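Local coordinates for protein Cg3027-pa (Drosophila melanogaster, PDB 2VHH) that probably hydrolyses N-carbamoyl-beta-alanine and its 2-methyl homologue to the beta-amino acid, ammonia and carbon dioxide in the last step of pyrimidine breakdown, at residues 46-50 and 51-55; 92-95 and 96-100. All coordinates share one frame; numbering follows the deposited sequence.

Contact 1: residues 46-50 and 51-55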
ATOM      1  N   ASP C  46      31.974  41.748  36.990  1.00 42.75           N
ATOM      2  CA  ASP C  46      31.619  42.591  38.132  1.00 42.86           C
ATOM      3  C   ASP C  46      30.151  42.461  38.536  1.00 42.49           C
ATOM      4  O   ASP C  46      29.856  42.234  39.714  1.00 42.53           O
ATOM      5  CB  ASP C  46      31.973  44.064  37.878  1.00 43.25           C
ATOM      6  CG  ASP C  46      33.427  44.391  38.214  1.00 44.16           C
ATOM      7  OD1 ASP C  46      34.089  43.596  38.921  1.00 45.18           O
ATOM      8  OD2 ASP C  46      33.906  45.456  37.771  1.00 45.13           O
ATOM      9  N   ILE C  47      29.241  42.598  37.569  1.00 41.87           N
ATOM     10  CA  ILE C  47      27.813  42.440  37.840  1.00 41.46           C
ATOM     11  C   ILE C  47      27.528  41.060  38.438  1.00 41.37           C
ATOM     12  O   ILE C  47      26.664  40.922  39.296  1.00 41.43           O
ATOM     13  CB  ILE C  47      26.943  42.676  36.584  1.00 41.33           C
ATOM     14  CG1 ILE C  47      27.220  44.061  35.990  1.00 41.20           C
ATOM     15  CG2 ILE C  47      25.465  42.560  36.930  1.00 41.22           C
ATOM     16  CD1 ILE C  47      26.918  44.176  34.507  1.00 41.03           C
ATOM     17  N   ALA C  48      28.282  40.057  38.002  1.00 41.34           N
ATOM     18  CA  ALA C  48      28.133  38.686  38.486  1.00 41.43           C
ATOM     19  C   ALA C  48      28.586  38.543  39.924  1.00 41.53           C
ATOM     20  O   ALA C  48      27.908  37.926  40.748  1.00 41.43           O
ATOM     21  CB  ALA C  48      28.909  37.729  37.596  1.00 41.11           C
ATOM     22  N   GLU C  49      29.746  39.112  40.220  1.00 41.93           N
ATOM     23  CA  GLU C  49      30.326  38.968  41.544  1.00 42.74           C
ATOM     24  C   GLU C  49      29.537  39.745  42.605  1.00 42.21           C
ATOM     25  O   GLU C  49      29.236  39.203  43.669  1.00 42.32           O
ATOM     26  CB  GLU C  49      31.806  39.340  41.536  1.00 42.64           C
ATOM     27  CG  GLU C  49      32.591  38.660  42.650  1.00 44.72           C
ATOM     28  CD  GLU C  49      34.096  38.900  42.551  1.00 46.17           C
ATOM     29  OE1 GLU C  49      34.526  40.082  42.432  1.00 49.13           O
ATOM     30  OE2 GLU C  49      34.854  37.896  42.598  1.00 49.75           O
ATOM     31  N   GLN C  50      29.180  40.991  42.301  1.00 41.66           N
ATOM     32  CA  GLN C  50      28.363  41.776  43.201  1.00 41.19           C
ATOM     33  C   GLN C  50      27.013  41.106  43.494  1.00 40.55           C
ATOM     34  O   GLN C  50      26.580  41.082  44.646  1.00 40.61           O
ATOM     35  CB  GLN C  50      28.207  43.198  42.673  1.00 41.53           C
ATOM     36  CG  GLN C  50      29.406  44.075  42.991  1.00 42.59           C
ATOM     37  CD  GLN C  50      29.303  45.422  42.334  1.00 44.57           C
ATOM     38  OE1 GLN C  50      29.273  45.518  41.104  1.00 45.75           O
ATOM     39  NE2 GLN C  50      29.238  46.480  43.146  1.00 44.55           N
ATOM     40  N   ASN C  51      26.384  40.523  42.474  1.00 39.61           N
ATOM     41  CA  ASN C  51      25.055  39.932  42.644  1.00 38.83           C
ATOM     42  C   ASN C  51      25.075  38.454  43.021  1.00 38.08           C
ATOM     43  O   ASN C  51      24.031  37.821  43.167  1.00 37.78           O
ATOM     44  CB  ASN C  51      24.195  40.189  41.410  1.00 38.99           C
ATOM     45  CG  ASN C  51      23.914  41.670  41.194  1.00 39.45           C
ATOM     46  OD1 ASN C  51      22.767  42.059  40.965  1.00 40.70           O
ATOM     47  ND2 ASN C  51      24.955  42.502  41.264  1.00 39.44           N
ATOM     48  N   GLY C  52      26.277  37.920  43.194  1.00 37.45           N
ATOM     49  CA  GLY C  52      26.458  36.579  43.729  1.00 36.81           C
ATOM     50  C   GLY C  52      26.004  35.440  42.837  1.00 36.49           C
ATOM     51  O   GLY C  52      25.445  34.451  43.320  1.00 36.65           O
ATOM     52  N   PHE C  53      26.231  35.576  41.533  1.00 35.91           N
ATOM     53  CA  PHE C  53      26.024  34.464  40.607  1.00 35.18           C
ATOM     54  C   PHE C  53      27.280  34.168  39.789  1.00 35.02           C
ATOM     55  O   PHE C  53      28.055  35.073  39.484  1.00 35.06           O
ATOM     56  CB  PHE C  53      24.798  34.694  39.708  1.00 34.70           C
ATOM     57  CG  PHE C  53      24.932  35.839  38.728  1.00 34.16           C
ATOM     58  CD1 PHE C  53      24.560  37.135  39.087  1.00 33.59           C
ATOM     59  CD2 PHE C  53      25.363  35.613  37.427  1.00 32.90           C
ATOM     60  CE1 PHE C  53      24.650  38.189  38.167  1.00 32.56           C
ATOM     61  CE2 PHE C  53      25.462  36.662  36.516  1.00 32.71           C
ATOM     62  CZ  PHE C  53      25.101  37.949  36.885  1.00 32.58           C
ATOM     63  N   ASP C  54      27.475  32.895  39.454  1.00 34.81           N
ATOM     64  CA  ASP C  54      28.568  32.451  38.584  1.00 34.66           C
ATOM     65  C   ASP C  54      28.451  33.004  37.168  1.00 34.33           C
ATOM     66  O   ASP C  54      27.346  33.162  36.640  1.00 34.39           O
ATOM     67  CB  ASP C  54      28.562  30.925  38.481  1.00 34.85           C
ATOM     68  CG  ASP C  54      29.191  30.245  39.683  1.00 36.29           C
ATOM     69  OD1 ASP C  54      30.287  30.658  40.113  1.00 37.89           O
ATOM     70  OD2 ASP C  54      28.599  29.270  40.192  1.00 38.40           O
ATOM     71  N   ILE C  55      29.590  33.296  36.549  1.00 33.95           N
ATOM     72  CA  ILE C  55      29.618  33.563  35.112  1.00 33.59           C
ATOM     73  C   ILE C  55      30.803  32.828  34.484  1.00 33.72           C
ATOM     74  O   ILE C  55      31.926  32.940  34.959  1.00 33.88           O
ATOM     75  CB  ILE C  55      29.614  35.080  34.780  1.00 33.39           C
ATOM     76  CG1 ILE C  55      29.225  35.301  33.312  1.00 33.00           C
ATOM     77  CG2 ILE C  55      30.948  35.726  35.152  1.00 33.42           C
ATOM     78  CD1 ILE C  55      29.279  36.730  32.827  1.00 32.95           C
TER
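Phe53 folds its ring back over Ala48 at a Schellman motif, the turn that ends helix 42-50 and sends the chain into strand 54-59. Gly52 is the first residue to leave helical geometry; its phi of 68° is one that glycine adopts easily. Two backbone bonds define the motif: Phe53 N donates to Ala48 O at 3.0 Å, and Gly52 N reaches Glu49 O at 3.3 Å. Just before them, Asn51 N still makes a helical bond to Ile47 O.

The Phe53 ring owes its position to chi1 of 67°, which sets CG between the backbone N and the carbonyl carbon and turns the ring toward the helix. Ala48 CA then sits over one face in a CH-pi contact, 3.7 Å from the ring centroid and displaced toward the rim. Ala48 CB lies 3.8 Å from Phe53 CE2. Asn51 swings its amide back along the helix, with CG beside its own backbone N, and brings ND2 to 3.0 Å from Ile47 O; its OD1 makes a weak hydrogen bond to Thr103 on helix 90-110. The same helix packs Met104 and Ala107 against Phe53, while Leu338 of the neighbouring strand touches both Phe53 and Ile55. In Ile55, chi1 of -163° carries CG1 opposite the backbone N and leaves CG2 between that N and the carbonyl carbon. The CG2 branch is the one that meets the buried methyl of Ala48, with Ile55 CG2 3.8 Å from Ala48 CB.

Contact 2: residues 92-95 and 96-100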
ATOM      1  N   LYS C  92       4.664  39.590  43.977  1.00 38.94           N
ATOM      2  CA  LYS C  92       5.938  39.871  44.633  1.00 38.42           C
ATOM      3  C   LYS C  92       6.974  38.793  44.307  1.00 37.74           C
ATOM      4  O   LYS C  92       8.149  39.097  44.074  1.00 37.63           O
ATOM      5  CB  LYS C  92       5.747  39.988  46.154  1.00 38.66           C
ATOM      6  CG  LYS C  92       5.731  41.414  46.728  1.00 39.54           C
ATOM      7  CD  LYS C  92       4.417  42.148  46.473  1.00 41.00           C
ATOM      8  CE  LYS C  92       4.539  43.116  45.301  1.00 41.77           C
ATOM      9  NZ  LYS C  92       5.443  44.254  45.656  1.00 43.13           N
ATOM     10  N   GLN C  93       6.522  37.538  44.293  1.00 36.95           N
ATOM     11  CA  GLN C  93       7.367  36.381  43.987  1.00 36.12           C
ATOM     12  C   GLN C  93       7.967  36.506  42.594  1.00 36.07           C
ATOM     13  O   GLN C  93       9.161  36.292  42.390  1.00 35.87           O
ATOM     14  CB  GLN C  93       6.555  35.084  44.051  1.00 35.71           C
ATOM     15  CG  GLN C  93       6.071  34.676  45.430  1.00 34.97           C
ATOM     16  CD  GLN C  93       5.686  33.205  45.501  1.00 33.89           C
ATOM     17  OE1 GLN C  93       6.445  32.341  45.082  1.00 34.30           O
ATOM     18  NE2 GLN C  93       4.517  32.916  46.049  1.00 32.38           N
ATOM     19  N   ARG C  94       7.111  36.840  41.635  1.00 36.02           N
ATOM     20  CA  ARG C  94       7.514  37.048  40.254  1.00 35.99           C
ATOM     21  C   ARG C  94       8.440  38.248  40.119  1.00 36.12           C
ATOM     22  O   ARG C  94       9.464  38.157  39.454  1.00 36.41           O
ATOM     23  CB  ARG C  94       6.285  37.217  39.365  1.00 35.80           C
ATOM     24  CG  ARG C  94       6.591  37.529  37.915  1.00 35.72           C
ATOM     25  CD  ARG C  94       5.390  37.264  37.036  1.00 36.22           C
ATOM     26  NE  ARG C  94       4.300  38.227  37.192  1.00 37.26           N
ATOM     27  CZ  ARG C  94       3.005  37.911  37.124  1.00 38.02           C
ATOM     28  NH1 ARG C  94       2.630  36.652  36.938  1.00 38.39           N
ATOM     29  NH2 ARG C  94       2.077  38.848  37.261  1.00 38.55           N
ATOM     30  N   GLU C  95       8.093  39.360  40.758  1.00 36.15           N
ATOM     31  CA  GLU C  95       8.913  40.564  40.689  1.00 36.31           C
ATOM     32  C   GLU C  95      10.322  40.375  41.220  1.00 35.67           C
ATOM     33  O   GLU C  95      11.261  40.940  40.677  1.00 35.72           O
ATOM     34  CB  GLU C  95       8.258  41.716  41.437  1.00 36.87           C
ATOM     35  CG  GLU C  95       7.283  42.517  40.605  1.00 39.51           C
ATOM     36  CD  GLU C  95       7.459  44.006  40.821  1.00 42.96           C
ATOM     37  OE1 GLU C  95       7.622  44.416  42.003  1.00 43.65           O
ATOM     38  OE2 GLU C  95       7.449  44.756  39.806  1.00 44.16           O
ATOM     39  N   ALA C  96      10.458  39.596  42.291  1.00 34.96           N
ATOM     40  CA  ALA C  96      11.754  39.331  42.901  1.00 34.33           C
ATOM     41  C   ALA C  96      12.652  38.563  41.935  1.00 34.06           C
ATOM     42  O   ALA C  96      13.860  38.830  41.835  1.00 34.14           O
ATOM     43  CB  ALA C  96      11.574  38.560  44.198  1.00 33.80           C
ATOM     44  N   ILE C  97      12.043  37.617  41.224  1.00 33.62           N
ATOM     45  CA  ILE C  97      12.727  36.813  40.217  1.00 33.20           C
ATOM     46  C   ILE C  97      13.041  37.665  38.984  1.00 33.25           C
ATOM     47  O   ILE C  97      14.128  37.561  38.418  1.00 33.21           O
ATOM     48  CB  ILE C  97      11.894  35.559  39.833  1.00 33.12           C
ATOM     49  CG1 ILE C  97      11.794  34.605  41.031  1.00 33.06           C
ATOM     50  CG2 ILE C  97      12.490  34.856  38.621  1.00 32.59           C
ATOM     51  CD1 ILE C  97      10.930  33.361  40.801  1.00 32.93           C
ATOM     52  N   TRP C  98      12.092  38.511  38.588  1.00 33.20           N
ATOM     53  CA  TRP C  98      12.303  39.464  37.500  1.00 33.30           C
ATOM     54  C   TRP C  98      13.563  40.275  37.718  1.00 33.29           C
ATOM     55  O   TRP C  98      14.428  40.305  36.856  1.00 33.40           O
ATOM     56  CB  TRP C  98      11.129  40.440  37.390  1.00 33.62           C
ATOM     57  CG  TRP C  98       9.950  39.987  36.577  1.00 33.83           C
ATOM     58  CD1 TRP C  98       9.692  38.728  36.114  1.00 33.70           C
ATOM     59  CD2 TRP C  98       8.845  40.797  36.169  1.00 33.95           C
ATOM     60  NE1 TRP C  98       8.503  38.709  35.425  1.00 33.54           N
ATOM     61  CE2 TRP C  98       7.959  39.964  35.445  1.00 33.77           C
ATOM     62  CE3 TRP C  98       8.523  42.151  36.334  1.00 33.94           C
ATOM     63  CZ2 TRP C  98       6.764  40.438  34.891  1.00 34.04           C
ATOM     64  CZ3 TRP C  98       7.339  42.626  35.777  1.00 33.94           C
ATOM     65  CH2 TRP C  98       6.471  41.767  35.062  1.00 34.12           C
ATOM     66  N   ASN C  99      13.654  40.929  38.874  1.00 33.24           N
ATOM     67  CA  ASN C  99      14.740  41.852  39.164  1.00 33.22           C
ATOM     68  C   ASN C  99      16.103  41.176  39.195  1.00 33.38           C
ATOM     69  O   ASN C  99      17.090  41.766  38.765  1.00 33.75           O
ATOM     70  CB  ASN C  99      14.460  42.629  40.447  1.00 33.03           C
ATOM     71  CG  ASN C  99      13.210  43.476  40.345  1.00 32.77           C
ATOM     72  OD1 ASN C  99      12.918  44.050  39.295  1.00 32.59           O
ATOM     73  ND2 ASN C  99      12.454  43.548  41.431  1.00 32.41           N
ATOM     74  N   LYS C 100      16.152  39.939  39.682  1.00 33.16           N
ATOM     75  CA  LYS C 100      17.397  39.186  39.702  1.00 33.04           C
ATOM     76  C   LYS C 100      17.821  38.775  38.284  1.00 33.11           C
ATOM     77  O   LYS C 100      18.982  38.952  37.900  1.00 33.27           O
ATOM     78  CB  LYS C 100      17.267  37.965  40.598  1.00 33.02           C
ATOM     79  CG  LYS C 100      18.582  37.283  40.891  1.00 32.86           C
ATOM     80  CD  LYS C 100      18.401  36.140  41.864  1.00 32.82           C
ATOM     81  CE  LYS C 100      17.545  35.038  41.283  1.00 32.18           C
ATOM     82  NZ  LYS C 100      17.650  33.838  42.137  1.00 32.88           N
TER
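Ala96 N donates to Lys92 O at 3.0 Å, one of the i+4 to i backbone bonds of helix 90-110, the helix of a beta-alpha-beta unit between strands 72-79 and 115-118 in the carbon-nitrogen hydrolase fold. The methyl of Ala96 lies beside this same carbonyl, with CB 3.5 Å from Lys92 O, and also touches Val83 in a loop.

At Ile97 the backbone bond to Gln93 O is weak. The side chain runs along that carbonyl: Ile97 CG1 lies beside its own backbone N (chi1 -66°), 3.4 Å from Gln93 O. Ile97 is buried and, like Ala96, packs on Val83.

Trp98 meets Arg94 by both backbone and side chain. Its N donates to Arg94 O at 2.8 Å, and its indole lies alongside the Arg94 side chain, both pointing the same way. Arg94 CG stands over one face of the indole, 3.8 Å from the centroid of the five-membered ring, in a CH-pi contact. Arg94 CD continues past NE1 and CE2, and the bend at chi3 (72°) leads NE toward CZ2, leaving the guanidinium plane 29° from the ring plane. Pro147, at the start of helix 147-158, touches both side chains; Met151 packs on Trp98, whose NE1 makes a weak hydrogen bond to Thr148 OG1.

Asn99, on the exposed side, donates through its backbone N to Glu95 O, 3.0 Å away. Its side chain bends back over the same carbonyl, where Asn99 ND2 lies 3.0 Å from Glu95 O at an angle too poor for a hydrogen bond.

Overall arrangement
From the N terminus, contact 1 comes first: it turns the chain at the end of helix 42-50 and starts strand 54-59, an edge strand, within this chain, of the large mixed sheet, beside 337-344. The chain then runs through strand 72-79 into helix 90-110, where contact 2 lies within a single helix and closes no loop. The two are in series, neither nested nor crossed. The centres of contacts 1 and 2 are about 17 Å apart. The nearest atoms of contacts 1 and 2 are about 6 Å apart, without touching. Later turns of helix 90-110 bridge them, packing on Ile47 and Phe53. Asp336 links them too: it pairs with Lys100 by a salt bridge and with Asp54 through the backbone.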